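Local coordinates for nucleoside-triphosphatase THEP1 (Aquifex aeolicus, PDB 1YE8), which hydrolyses nucleoside triphosphates, ATP, GTP, CTP, TTP and UTP among them, to the diphosphate and phosphate, and has no kinase activity, at residues A[2-7]-A[135-140]; A[25-30]-A[98-103]; A[55-60]-A[81-86]; A[124-129]-A[147-152]. All blocks are in the same frame, centred on the assembly; numbering follows the deposited sequence.

Contact 1: A[2-7]-A[135-140]; sequences KIIITG and ATIPIR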
loop_
_atom_site.group_PDB
_atom_site.type_symbol
_atom_site.label_atom_id
_atom_site.label_comp_id
_atom_site.label_asym_id
_atom_site.label_seq_id
_atom_site.Cartn_x
_atom_site.Cartn_y
_atom_site.Cartn_z
ATOM N N LYS A 2 -6.118 -11.718 0.520
ATOM C CA LYS A 2 -5.916 -10.294 0.176
ATOM C C LYS A 2 -6.648 -9.480 1.227
ATOM O O LYS A 2 -7.870 -9.618 1.366
ATOM C CB LYS A 2 -6.498 -9.932 -1.208
ATOM C CG LYS A 2 -6.042 -10.755 -2.424
ATOM C CD LYS A 2 -4.585 -10.478 -2.757
ATOM C CE LYS A 2 -4.077 -11.148 -4.031
ATOM N NZ LYS A 2 -4.288 -12.617 -4.047
ATOM N N ILE A 3 -5.916 -8.674 1.989
ATOM C CA ILE A 3 -6.516 -7.785 2.989
ATOM C C ILE A 3 -6.475 -6.375 2.421
ATOM O O ILE A 3 -5.372 -5.853 2.152
ATOM C CB ILE A 3 -5.694 -7.801 4.321
ATOM C CG1 ILE A 3 -5.451 -9.228 4.846
ATOM C CG2 ILE A 3 -6.365 -6.909 5.364
ATOM C CD1 ILE A 3 -6.708 -9.935 5.297
ATOM N N ILE A 4 -7.649 -5.768 2.229
ATOM C CA ILE A 4 -7.745 -4.415 1.684
ATOM C C ILE A 4 -8.261 -3.516 2.789
ATOM O O ILE A 4 -9.385 -3.684 3.274
ATOM C CB ILE A 4 -8.695 -4.374 0.470
ATOM C CG1 ILE A 4 -8.220 -5.347 -0.610
ATOM C CG2 ILE A 4 -8.770 -2.942 -0.078
ATOM C CD1 ILE A 4 -9.090 -5.437 -1.812
ATOM N N ILE A 5 -7.442 -2.540 3.176
ATOM C CA ILE A 5 -7.775 -1.606 4.251
ATOM C C ILE A 5 -8.110 -0.255 3.640
ATOM O O ILE A 5 -7.329 0.322 2.880
ATOM C CB ILE A 5 -6.596 -1.467 5.239
ATOM C CG1 ILE A 5 -6.239 -2.819 5.861
ATOM C CG2 ILE A 5 -6.932 -0.421 6.327
ATOM C CD1 ILE A 5 -4.836 -2.874 6.447
ATOM N N THR A 6 -9.291 0.250 3.967
ATOM C CA THR A 6 -9.727 1.546 3.480
ATOM C C THR A 6 -10.207 2.397 4.647
ATOM O O THR A 6 -10.268 1.915 5.778
ATOM C CB THR A 6 -10.779 1.331 2.355
ATOM O OG1 THR A 6 -11.023 2.558 1.657
ATOM C CG2 THR A 6 -12.165 0.844 2.884
ATOM N N GLY A 7 -10.488 3.667 4.391
ATOM C CA GLY A 7 -10.963 4.543 5.442
ATOM C C GLY A 7 -10.582 5.976 5.161
ATOM O O GLY A 7 -9.856 6.258 4.206
ATOM N N ALA A 135 -2.990 -4.372 1.503
ATOM C CA ALA A 135 -2.925 -3.131 0.701
ATOM C C ALA A 135 -3.931 -2.143 1.252
ATOM O O ALA A 135 -4.931 -2.534 1.872
ATOM C CB ALA A 135 -3.194 -3.396 -0.767
ATOM N N THR A 136 -3.676 -0.857 1.024
ATOM C CA THR A 136 -4.628 0.174 1.405
ATOM C C THR A 136 -5.130 0.889 0.158
ATOM O O THR A 136 -4.416 1.017 -0.857
ATOM C CB THR A 136 -3.982 1.210 2.332
ATOM O OG1 THR A 136 -2.828 1.769 1.692
ATOM C CG2 THR A 136 -3.496 0.539 3.614
ATOM N N ILE A 137 -6.364 1.373 0.250
ATOM C CA ILE A 137 -6.964 2.221 -0.777
ATOM C C ILE A 137 -7.735 3.340 -0.115
ATOM O O ILE A 137 -8.226 3.184 1.008
ATOM C CB ILE A 137 -7.919 1.432 -1.735
ATOM C CG1 ILE A 137 -9.022 0.695 -0.955
ATOM C CG2 ILE A 137 -7.120 0.516 -2.660
ATOM C CD1 ILE A 137 -10.061 0.072 -1.858
ATOM N N PRO A 138 -7.870 4.463 -0.814
ATOM C CA PRO A 138 -8.700 5.550 -0.294
ATOM C C PRO A 138 -10.168 5.144 -0.238
ATOM O O PRO A 138 -10.588 4.157 -0.859
ATOM C CB PRO A 138 -8.444 6.710 -1.275
ATOM C CG PRO A 138 -7.846 6.109 -2.474
ATOM C CD PRO A 138 -7.271 4.781 -2.125
ATOM N N ILE A 139 -10.937 5.883 0.553
ATOM C CA ILE A 139 -12.359 5.563 0.737
ATOM C C ILE A 139 -13.229 5.995 -0.449
ATOM O O ILE A 139 -14.331 5.490 -0.638
ATOM C CB ILE A 139 -12.876 6.150 2.082
ATOM C CG1 ILE A 139 -14.197 5.502 2.525
ATOM C CG2 ILE A 139 -12.998 7.662 2.014
ATOM C CD1 ILE A 139 -14.107 4.013 2.864
ATOM N N ARG A 140 -12.717 6.916 -1.258
ATOM C CA ARG A 140 -13.406 7.325 -2.474
ATOM C C ARG A 140 -12.739 6.702 -3.697
ATOM O O ARG A 140 -11.541 6.395 -3.690
ATOM C CB ARG A 140 -13.438 8.852 -2.597
ATOM C CG ARG A 140 -14.303 9.553 -1.535
ATOM C CD ARG A 140 -14.303 11.081 -1.609
ATOM N NE ARG A 140 -12.954 11.647 -1.716
ATOM C CZ ARG A 140 -12.403 12.109 -2.842
ATOM N NH1 ARG A 140 -13.074 12.087 -3.990
ATOM N NH2 ARG A 140 -11.167 12.590 -2.819
HETATM O O HOH W 1 -9.417 7.884 2.010
#
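I3 to I5 run parallel to A135 and T136 as neighbouring strands at the heart of the parallel sheet of this P-loop NTPase, a RecA-type fold, with I4 paired to A135 and I5 to T136. Three backbone hydrogen bonds zip them together: A135 N to I3 O, I5 N to A135 O at 2.8 Å and nearly straight (171°), and I137 N to I5 O. Past these bonds the chains stay side by side as 2-7 leads into the P-loop, inferred to bind ATP, whose first residue is G7.

Side chains alternate between the faces. I4 and A135 share one face, where I4 CG2 lies 3.7 Å from I137 CD1 and helix 144-150 packs over both isoleucines through I149. On the other face, toward helix 13-24, T136 CG2 sits 4.0 Å from I5 CB, while T136 OG1 is hydrogen-bonded to D106, a residue of the predicted ATP site.

T6 ties 2-7 to the residues after T136. With T6 OG1 opposite the backbone N (chi1 -168°), the hydroxyl lies 2.9 Å from I137 O and 3.0 Å from P138 O, and its single proton could serve either; R150 adds a weak bond. I139 CD1 lies against the threonine, 3.7 Å from T6 CG2, the two side chains crossing at about a right angle. One water donates to G7 O and accepts from I139 N, 2.9 Å away.

Contact 2: A[25-30]-A[98-103]; sequences GKRAIG and DRRKVI
R27 lays its guanidinium flat over that of R100, the two planes 19° apart and their centres 3.8 Å from each other, each CZ above the middle of the other group. Backbone carbonyls at the chain end accept from both groups, which would ease the meeting of like charges: R27 NH1 donates to E177 O and R100 NH1 to R178 O. R27 is fixed in rotation as well, because a bend at chi3 (69°) swings R27 NE onto R100 O, 2.8 Å away, in the guanidinium plane and with an almost perfectly straight N-H (179°). A water bridges R27 NH2 to R99 O. Replacing R27 with a leucine would probably leave R100 O without this donor and the R100 guanidinium without the flat group stacked on it.

Next to the arginines the backbones form the edge of the parallel sheet of the P-loop NTPase fold, where the outermost strand 28-29 pairs with strand 102-105. V102 N donates to R27 O at 2.8 Å and I29 N to V102 O at 3.0 Å, placing A28 beside V102 and I29 beside I103. The strand is entered through a type I turn from D98 to K101; D98 OD1 also accepts from R100 N, an Asx turn. K101, bent at chi2, reaches over to the outer strand: K101 CD touches I29 CD1 at 3.8 Å, and K101 NZ reaches K26 O at 2.9 Å, coming from above the carbonyl plane.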
loop_
_atom_site.group_PDB
_atom_site.type_symbol
_atom_site.label_atom_id
_atom_site.label_comp_id
_atom_site.label_asym_id
_atom_site.label_seq_id
_atom_site.Cartn_x
_atom_site.Cartn_y
_atom_site.Cartn_z
ATOM N N GLY A 25 7.155 -9.627 10.692
ATOM C CA GLY A 25 8.595 -9.818 10.616
ATOM C C GLY A 25 9.072 -10.031 9.194
ATOM O O GLY A 25 8.698 -9.291 8.284
ATOM N N LYS A 26 9.873 -11.066 8.992
ATOM C CA LYS A 26 10.503 -11.333 7.707
ATOM C C LYS A 26 9.490 -11.806 6.666
ATOM O O LYS A 26 9.814 -11.918 5.480
ATOM C CB LYS A 26 11.634 -12.360 7.876
ATOM C CG LYS A 26 12.839 -11.840 8.664
ATOM C CD LYS A 26 13.864 -12.948 8.843
ATOM C CE LYS A 26 15.198 -12.416 9.352
ATOM N NZ LYS A 26 15.558 -13.015 10.672
ATOM N N ARG A 27 8.254 -12.061 7.087
ATOM C CA ARG A 27 7.212 -12.445 6.134
ATOM C C ARG A 27 6.764 -11.267 5.268
ATOM O O ARG A 27 6.264 -11.476 4.164
ATOM C CB ARG A 27 5.990 -12.987 6.860
ATOM C CG ARG A 27 6.213 -14.337 7.534
ATOM C CD ARG A 27 5.067 -14.713 8.464
ATOM N NE ARG A 27 3.860 -15.001 7.694
ATOM C CZ ARG A 27 2.671 -15.234 8.230
ATOM N NH1 ARG A 27 2.534 -15.228 9.551
ATOM N NH2 ARG A 27 1.632 -15.498 7.452
ATOM N N ALA A 28 6.914 -10.046 5.778
ATOM C CA ALA A 28 6.364 -8.864 5.117
ATOM C C ALA A 28 7.381 -8.254 4.168
ATOM O O ALA A 28 8.508 -7.963 4.582
ATOM C CB ALA A 28 5.932 -7.846 6.152
ATOM N N ILE A 29 6.993 -8.064 2.902
ATOM C CA ILE A 29 7.880 -7.428 1.912
ATOM C C ILE A 29 7.070 -6.409 1.113
ATOM O O ILE A 29 6.023 -6.751 0.554
ATOM C CB ILE A 29 8.528 -8.456 0.942
ATOM C CG1 ILE A 29 9.154 -9.654 1.677
ATOM C CG2 ILE A 29 9.543 -7.759 0.057
ATOM C CD1 ILE A 29 9.415 -10.889 0.750
ATOM N N GLY A 30 7.545 -5.169 1.039
ATOM C CA GLY A 30 6.836 -4.146 0.282
ATOM C C GLY A 30 7.150 -2.753 0.781
ATOM O O GLY A 30 8.294 -2.448 1.123
ATOM N N ASP A 98 6.760 -18.761 -1.673
ATOM C CA ASP A 98 6.623 -18.971 -0.237
ATOM C C ASP A 98 5.326 -18.317 0.214
ATOM O O ASP A 98 5.240 -17.085 0.329
ATOM C CB ASP A 98 7.834 -18.370 0.484
ATOM C CG ASP A 98 7.769 -18.520 1.990
ATOM O OD1 ASP A 98 6.768 -19.066 2.492
ATOM O OD2 ASP A 98 8.688 -18.114 2.735
ATOM N N ARG A 99 4.316 -19.139 0.463
ATOM C CA ARG A 99 3.004 -18.648 0.844
ATOM C C ARG A 99 2.955 -18.023 2.244
ATOM O O ARG A 99 1.939 -17.440 2.626
ATOM C CB ARG A 99 1.975 -19.766 0.694
ATOM C CG ARG A 99 1.763 -20.203 -0.760
ATOM C CD ARG A 99 2.358 -21.573 -1.107
ATOM N NE ARG A 99 2.059 -22.573 -0.080
ATOM C CZ ARG A 99 2.413 -23.851 -0.132
ATOM N NH1 ARG A 99 3.084 -24.326 -1.175
ATOM N NH2 ARG A 99 2.085 -24.664 0.866
ATOM N N ARG A 100 4.049 -18.112 2.998
ATOM C CA ARG A 100 4.144 -17.396 4.268
ATOM C C ARG A 100 4.374 -15.900 4.050
ATOM O O ARG A 100 4.076 -15.090 4.927
ATOM C CB ARG A 100 5.251 -17.976 5.161
ATOM C CG ARG A 100 5.039 -19.424 5.581
ATOM C CD ARG A 100 4.065 -19.597 6.733
ATOM N NE ARG A 100 4.556 -18.991 7.965
ATOM C CZ ARG A 100 3.807 -18.762 9.036
ATOM N NH1 ARG A 100 2.520 -19.084 9.032
ATOM N NH2 ARG A 100 4.349 -18.203 10.109
ATOM N N LYS A 101 4.924 -15.541 2.895
ATOM C CA LYS A 101 5.213 -14.139 2.617
ATOM C C LYS A 101 3.936 -13.362 2.314
ATOM O O LYS A 101 2.959 -13.886 1.738
ATOM C CB LYS A 101 6.206 -13.987 1.448
ATOM C CG LYS A 101 7.583 -14.616 1.651
ATOM C CD LYS A 101 8.411 -13.987 2.756
ATOM C CE LYS A 101 9.821 -14.587 2.735
ATOM N NZ LYS A 101 10.586 -14.222 3.951
ATOM N N VAL A 102 3.977 -12.099 2.710
ATOM C CA VAL A 102 2.857 -11.174 2.538
ATOM C C VAL A 102 3.391 -9.907 1.891
ATOM O O VAL A 102 4.306 -9.265 2.431
ATOM C CB VAL A 102 2.176 -10.842 3.888
ATOM C CG1 VAL A 102 1.000 -9.891 3.670
ATOM C CG2 VAL A 102 1.730 -12.135 4.592
ATOM N N ILE A 103 2.829 -9.572 0.729
ATOM C CA ILE A 103 3.191 -8.353 0.003
ATOM C C ILE A 103 2.503 -7.168 0.660
ATOM O O ILE A 103 1.313 -7.241 0.959
ATOM C CB ILE A 103 2.768 -8.472 -1.483
ATOM C CG1 ILE A 103 3.405 -9.736 -2.101
ATOM C CG2 ILE A 103 3.158 -7.202 -2.242
ATOM C CD1 ILE A 103 2.917 -10.039 -3.505
HETATM O O HOH W 2 0.948 -16.693 5.018
#

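Contact 3: A[55-60]-A[81-86]; sequences KKKIFS and EELAIP
L83 reaches from helix 77-97 to strand 56-61 and forks against it. CB and CG carry the side chain outward from the helix, and the two methyls divide the work. L83 CD2 presses on the backbone where the strand begins, 3.6 Å from both K55 C and K56 N and 3.7 Å from K57 N, with K55 CB and K57 CB at its flanks. L83 CD1 turns instead along the aliphatic part of K57, meeting K57 CE at 3.8 Å. Here a helix rests on the antiparallel sheet that accompanies the parallel core of this RecA-like protein, the short helix and strand axes 8.8 Å apart at closest and inclined at 122°. The contact is small and lies at the surface. Further along the strand, F59 and S60 form a classic beta bulge opposite F47, and the F59 ring meets that of F80 from the same helix.

Beside the leucine, K57 and E82 cross at about a right angle. E82, its CG trans to the backbone N (chi1 -170°), extends fully, and K57 CE lies 3.7 Å from both E82 OE1 and E82 OE2. K57 bends at chi3 and chi4, and K57 NZ stops 4.3 Å from E82 OE2, an attraction of opposite charges too long to be a salt bridge.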
loop_
_atom_site.group_PDB
_atom_site.type_symbol
_atom_site.label_atom_id
_atom_site.label_comp_id
_atom_site.label_asym_id
_atom_site.label_seq_id
_atom_site.Cartn_x
_atom_site.Cartn_y
_atom_site.Cartn_z
ATOM N N LYS A 55 14.586 1.566 3.033
ATOM C CA LYS A 55 14.894 2.577 2.033
ATOM C C LYS A 55 13.773 3.609 2.026
ATOM O O LYS A 55 12.598 3.250 2.139
ATOM C CB LYS A 55 15.084 1.961 0.640
ATOM C CG LYS A 55 16.139 0.855 0.560
ATOM C CD LYS A 55 17.545 1.330 0.837
ATOM C CE LYS A 55 18.501 0.137 0.765
ATOM N NZ LYS A 55 18.864 -0.197 -0.632
ATOM N N LYS A 56 14.139 4.883 1.930
ATOM C CA LYS A 56 13.192 5.997 2.033
ATOM C C LYS A 56 13.422 7.055 0.958
ATOM O O LYS A 56 14.570 7.351 0.603
ATOM C CB LYS A 56 13.283 6.669 3.409
ATOM C CG LYS A 56 13.304 5.717 4.583
ATOM C CD LYS A 56 13.539 6.442 5.886
ATOM C CE LYS A 56 13.763 5.440 6.981
ATOM N NZ LYS A 56 12.579 4.575 7.198
ATOM N N LYS A 57 12.339 7.631 0.442
ATOM C CA LYS A 57 12.449 8.734 -0.509
ATOM C C LYS A 57 11.174 9.551 -0.547
ATOM O O LYS A 57 10.075 8.980 -0.644
ATOM C CB LYS A 57 12.758 8.231 -1.920
ATOM C CG LYS A 57 13.118 9.366 -2.886
ATOM C CD LYS A 57 13.743 8.856 -4.175
ATOM C CE LYS A 57 15.079 8.209 -3.941
ATOM N NZ LYS A 57 16.095 9.184 -3.475
ATOM N N ILE A 58 11.311 10.877 -0.495
ATOM C CA ILE A 58 10.171 11.760 -0.725
ATOM C C ILE A 58 9.829 11.718 -2.207
ATOM O O ILE A 58 10.657 12.052 -3.060
ATOM C CB ILE A 58 10.460 13.220 -0.290
ATOM C CG1 ILE A 58 10.700 13.271 1.224
ATOM C CG2 ILE A 58 9.282 14.129 -0.678
ATOM C CD1 ILE A 58 11.133 14.657 1.753
ATOM N N PHE A 59 8.607 11.299 -2.524
ATOM C CA PHE A 59 8.167 11.255 -3.916
ATOM C C PHE A 59 7.032 12.219 -4.250
ATOM O O PHE A 59 6.671 12.366 -5.407
ATOM C CB PHE A 59 7.773 9.823 -4.319
ATOM C CG PHE A 59 6.468 9.331 -3.700
ATOM C CD1 PHE A 59 6.464 8.720 -2.451
ATOM C CD2 PHE A 59 5.271 9.452 -4.388
ATOM C CE1 PHE A 59 5.268 8.245 -1.875
ATOM C CE2 PHE A 59 4.064 8.999 -3.815
ATOM C CZ PHE A 59 4.074 8.388 -2.551
ATOM N N SER A 60 6.462 12.872 -3.243
ATOM C CA SER A 60 5.407 13.839 -3.478
ATOM C C SER A 60 5.604 14.963 -2.486
ATOM O O SER A 60 5.818 14.707 -1.307
ATOM C CB SER A 60 4.046 13.184 -3.264
ATOM O OG SER A 60 2.999 14.126 -3.384
ATOM N N GLU A 81 8.896 5.313 -8.273
ATOM C CA GLU A 81 9.213 4.045 -8.928
ATOM C C GLU A 81 10.561 3.499 -8.513
ATOM O O GLU A 81 10.726 2.289 -8.408
ATOM C CB GLU A 81 9.179 4.207 -10.452
ATOM C CG GLU A 81 7.774 4.329 -11.009
ATOM C CD GLU A 81 7.710 4.569 -12.515
ATOM O OE1 GLU A 81 8.742 4.889 -13.148
ATOM O OE2 GLU A 81 6.602 4.471 -13.063
ATOM N N GLU A 82 11.514 4.395 -8.258
ATOM C CA GLU A 82 12.868 3.999 -7.885
ATOM C C GLU A 82 12.854 3.014 -6.720
ATOM O O GLU A 82 13.653 2.074 -6.686
ATOM C CB GLU A 82 13.686 5.239 -7.512
ATOM C CG GLU A 82 15.172 4.982 -7.347
ATOM C CD GLU A 82 15.948 6.239 -7.014
ATOM O OE1 GLU A 82 15.531 7.332 -7.456
ATOM O OE2 GLU A 82 16.978 6.123 -6.306
ATOM N N LEU A 83 11.952 3.234 -5.760
ATOM C CA LEU A 83 11.844 2.375 -4.587
ATOM C C LEU A 83 10.694 1.381 -4.708
ATOM O O LEU A 83 10.850 0.226 -4.335
ATOM C CB LEU A 83 11.688 3.215 -3.303
ATOM C CG LEU A 83 12.991 3.691 -2.664
ATOM C CD1 LEU A 83 13.776 4.627 -3.582
ATOM C CD2 LEU A 83 12.683 4.346 -1.331
ATOM N N ALA A 84 9.556 1.816 -5.247
ATOM C CA ALA A 84 8.355 0.969 -5.258
ATOM C C ALA A 84 8.497 -0.243 -6.163
ATOM O O ALA A 84 8.088 -1.339 -5.800
ATOM C CB ALA A 84 7.120 1.763 -5.661
ATOM N N ILE A 85 9.043 -0.050 -7.359
ATOM C CA ILE A 85 8.993 -1.130 -8.342
ATOM C C ILE A 85 9.906 -2.304 -7.961
ATOM O O ILE A 85 9.443 -3.455 -7.935
ATOM C CB ILE A 85 9.211 -0.608 -9.786
ATOM C CG1 ILE A 85 8.157 0.463 -10.124
ATOM C CG2 ILE A 85 9.155 -1.782 -10.785
ATOM C CD1 ILE A 85 6.680 0.009 -10.019
ATOM N N PRO A 86 11.179 -2.060 -7.637
ATOM C CA PRO A 86 12.025 -3.207 -7.306
ATOM C C PRO A 86 11.548 -3.942 -6.053
ATOM O O PRO A 86 11.605 -5.175 -6.047
ATOM C CB PRO A 86 13.430 -2.615 -7.157
ATOM C CG PRO A 86 13.261 -1.155 -7.109
ATOM C CD PRO A 86 11.949 -0.800 -7.716
#

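Contact 4: A[124-129]-A[147-152]; sequences QIMHDP and KEIRRL
H127 NE2 gives its proton to E148 OE2 at 2.6 Å, a short bond with an N-H...O angle of 161°. The carboxylate oxygen lies close to the ring plane and is met on its anti side, while the ring and carboxylate planes stand 37° apart. L152 CD1 comes at the ring obliquely, 3.5 Å from both H127 ND1 and H127 CE1. The leucine's second methyl, L152 CD2, packs 3.6 Å from M126 O and 3.8 Å from the selenomethionine methyl M126 CE. I149 CD1 completes the apolar patch, 3.7 Å from M126 CB, the two side chains crossing at about a right angle.

These residues join the C-terminal end of helix 116-126 to that of helix 144-150, two helices on one face of the parallel sheet in the P-loop NTPase fold, linked in the chain through strand 132-136. M126, bent at chi2 and chi3, also touches V133 of that strand, and I149 and L152 both rest on I4.

E148 reaches its partners with the chain stretched straight out from the helix (chi1 -180°), and a salt bridge from R123 NE to E148 OE1 positions the carboxylate, which thereby serves two partners, one on helix 116-126 and one just past its end. An alanine in place of E148 is likely to leave both H127 NE2 and the R123 charge without their mate and the imidazole freer to turn.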
loop_
_atom_site.group_PDB
_atom_site.type_symbol
_atom_site.label_atom_id
_atom_site.label_comp_id
_atom_site.label_asym_id
_atom_site.label_seq_id
_atom_site.Cartn_x
_atom_site.Cartn_y
_atom_site.Cartn_z
ATOM N N GLN A 124 -1.344 -7.129 -11.675
ATOM C CA GLN A 124 -0.819 -8.484 -11.728
ATOM C C GLN A 124 -0.886 -9.123 -10.348
ATOM O O GLN A 124 -1.357 -10.243 -10.197
ATOM C CB GLN A 124 0.613 -8.481 -12.265
ATOM C CG GLN A 124 1.089 -9.855 -12.714
ATOM C CD GLN A 124 2.431 -9.840 -13.418
ATOM O OE1 GLN A 124 2.847 -10.867 -13.970
ATOM N NE2 GLN A 124 3.115 -8.698 -13.400
ATOM N N ILE A 125 -0.429 -8.403 -9.323
ATOM C CA ILE A 125 -0.386 -8.947 -7.975
ATOM C C ILE A 125 -1.780 -9.189 -7.388
ATOM O O ILE A 125 -2.074 -10.267 -6.855
ATOM C CB ILE A 125 0.433 -7.997 -7.042
ATOM C CG1 ILE A 125 1.934 -8.037 -7.397
ATOM C CG2 ILE A 125 0.160 -8.312 -5.577
ATOM C CD1 ILE A 125 2.736 -6.879 -6.794
HETATM N N MSE A 126 -2.652 -8.198 -7.511
HETATM C CA MSE A 126 -3.948 -8.259 -6.852
HETATM C C MSE A 126 -4.869 -9.337 -7.418
HETATM O O MSE A 126 -5.693 -9.883 -6.692
HETATM C CB MSE A 126 -4.611 -6.886 -6.875
HETATM C CG MSE A 126 -3.759 -5.805 -6.134
HETATM SE SE MSE A 126 -3.284 -6.215 -4.267
HETATM C CE MSE A 126 -4.977 -6.279 -3.827
ATOM N N HIS A 127 -4.680 -9.675 -8.692
ATOM C CA HIS A 127 -5.519 -10.672 -9.334
ATOM C C HIS A 127 -4.873 -12.051 -9.351
ATOM O O HIS A 127 -5.453 -13.000 -9.901
ATOM C CB HIS A 127 -5.921 -10.196 -10.731
ATOM C CG HIS A 127 -6.759 -8.957 -10.717
ATOM N ND1 HIS A 127 -8.068 -8.947 -10.279
ATOM C CD2 HIS A 127 -6.468 -7.680 -11.062
ATOM C CE1 HIS A 127 -8.548 -7.722 -10.372
ATOM N NE2 HIS A 127 -7.600 -6.932 -10.844
ATOM N N ASP A 128 -3.691 -12.177 -8.750
ATOM C CA ASP A 128 -3.013 -13.462 -8.664
ATOM C C ASP A 128 -3.492 -14.156 -7.391
ATOM O O ASP A 128 -3.177 -13.708 -6.286
ATOM C CB ASP A 128 -1.495 -13.271 -8.639
ATOM C CG ASP A 128 -0.732 -14.580 -8.736
ATOM O OD1 ASP A 128 -1.256 -15.633 -8.292
ATOM O OD2 ASP A 128 0.410 -14.639 -9.221
ATOM N N PRO A 129 -4.238 -15.252 -7.530
ATOM C CA PRO A 129 -4.771 -15.961 -6.357
ATOM C C PRO A 129 -3.685 -16.547 -5.455
ATOM O O PRO A 129 -3.986 -16.825 -4.289
ATOM C CB PRO A 129 -5.564 -17.119 -6.983
ATOM C CG PRO A 129 -4.962 -17.312 -8.329
ATOM C CD PRO A 129 -4.603 -15.917 -8.794
ATOM N N LYS A 147 -11.315 1.555 -7.624
ATOM C CA LYS A 147 -12.630 0.901 -7.696
ATOM C C LYS A 147 -12.487 -0.601 -7.924
ATOM O O LYS A 147 -13.151 -1.414 -7.277
ATOM C CB LYS A 147 -13.474 1.515 -8.805
ATOM C CG LYS A 147 -14.974 1.211 -8.696
ATOM C CD LYS A 147 -15.746 1.761 -9.898
ATOM C CE LYS A 147 -16.401 3.096 -9.591
ATOM N NZ LYS A 147 -17.266 3.587 -10.709
ATOM N N GLU A 148 -11.582 -0.957 -8.835
ATOM C CA GLU A 148 -11.295 -2.341 -9.173
ATOM C C GLU A 148 -10.857 -3.139 -7.941
ATOM O O GLU A 148 -11.291 -4.272 -7.728
ATOM C CB GLU A 148 -10.207 -2.352 -10.251
ATOM C CG GLU A 148 -9.785 -3.723 -10.733
ATOM C CD GLU A 148 -8.745 -3.660 -11.833
ATOM O OE1 GLU A 148 -8.867 -2.794 -12.726
ATOM O OE2 GLU A 148 -7.818 -4.498 -11.815
ATOM N N ILE A 149 -9.968 -2.551 -7.140
ATOM C CA ILE A 149 -9.470 -3.200 -5.938
ATOM C C ILE A 149 -10.543 -3.253 -4.837
ATOM O O ILE A 149 -10.676 -4.261 -4.137
ATOM C CB ILE A 149 -8.132 -2.536 -5.442
ATOM C CG1 ILE A 149 -7.014 -2.689 -6.499
ATOM C CG2 ILE A 149 -7.730 -3.087 -4.081
ATOM C CD1 ILE A 149 -6.941 -4.036 -7.218
ATOM N N ARG A 150 -11.338 -2.190 -4.710
ATOM C CA ARG A 150 -12.410 -2.188 -3.721
ATOM C C ARG A 150 -13.370 -3.360 -3.942
ATOM O O ARG A 150 -13.843 -3.962 -2.979
ATOM C CB ARG A 150 -13.163 -0.862 -3.748
ATOM C CG ARG A 150 -14.100 -0.684 -2.554
ATOM C CD ARG A 150 -14.980 0.562 -2.616
ATOM N NE ARG A 150 -14.202 1.742 -2.990
ATOM C CZ ARG A 150 -13.303 2.343 -2.211
ATOM N NH1 ARG A 150 -13.102 1.957 -0.952
ATOM N NH2 ARG A 150 -12.632 3.372 -2.700
ATOM N N ARG A 151 -13.617 -3.694 -5.207
ATOM C CA ARG A 151 -14.526 -4.791 -5.532
ATOM C C ARG A 151 -13.831 -6.130 -5.829
ATOM O O ARG A 151 -14.457 -7.054 -6.334
ATOM C CB ARG A 151 -15.520 -4.372 -6.627
ATOM C CG ARG A 151 -14.977 -4.256 -8.031
ATOM C CD ARG A 151 -15.970 -3.617 -9.011
ATOM N NE ARG A 151 -16.928 -2.722 -8.346
ATOM C CZ ARG A 151 -17.839 -1.983 -8.977
ATOM N NH1 ARG A 151 -17.931 -2.011 -10.303
ATOM N NH2 ARG A 151 -18.667 -1.212 -8.281
ATOM N N LEU A 152 -12.553 -6.262 -5.478
ATOM C CA LEU A 152 -11.807 -7.494 -5.738
ATOM C C LEU A 152 -12.497 -8.718 -5.129
ATOM O O LEU A 152 -12.632 -8.795 -3.917
ATOM C CB LEU A 152 -10.392 -7.356 -5.167
ATOM C CG LEU A 152 -9.370 -8.443 -5.491
ATOM C CD1 LEU A 152 -9.070 -8.481 -6.986
ATOM C CD2 LEU A 152 -8.113 -8.214 -4.692
#

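Overall arrangement
Contact 1 sits in the middle of the parallel sheet and contact 2 at its edge, centres 19 Å apart, joined through strands 102-105 and 132-136. Contact 4 packs on contact 1, 11 Å between centres: K2 NZ bonds D128 O, R150 NH2 bonds P138 O, and I4 meets I149. I103 of contact 2 touches I125 of contact 4. Contact 3 stands apart on the antiparallel sheet, about 20 Å from contact 1 between centres. G7 of contact 1 belongs to the inferred ATP-binding loop, its nearest atom about 5 Å from a sodium ion; the T136 side chain is about 6 Å from a magnesium ion. V102 and I103 of contact 2 fall in the other, predicted ATP-binding stretch.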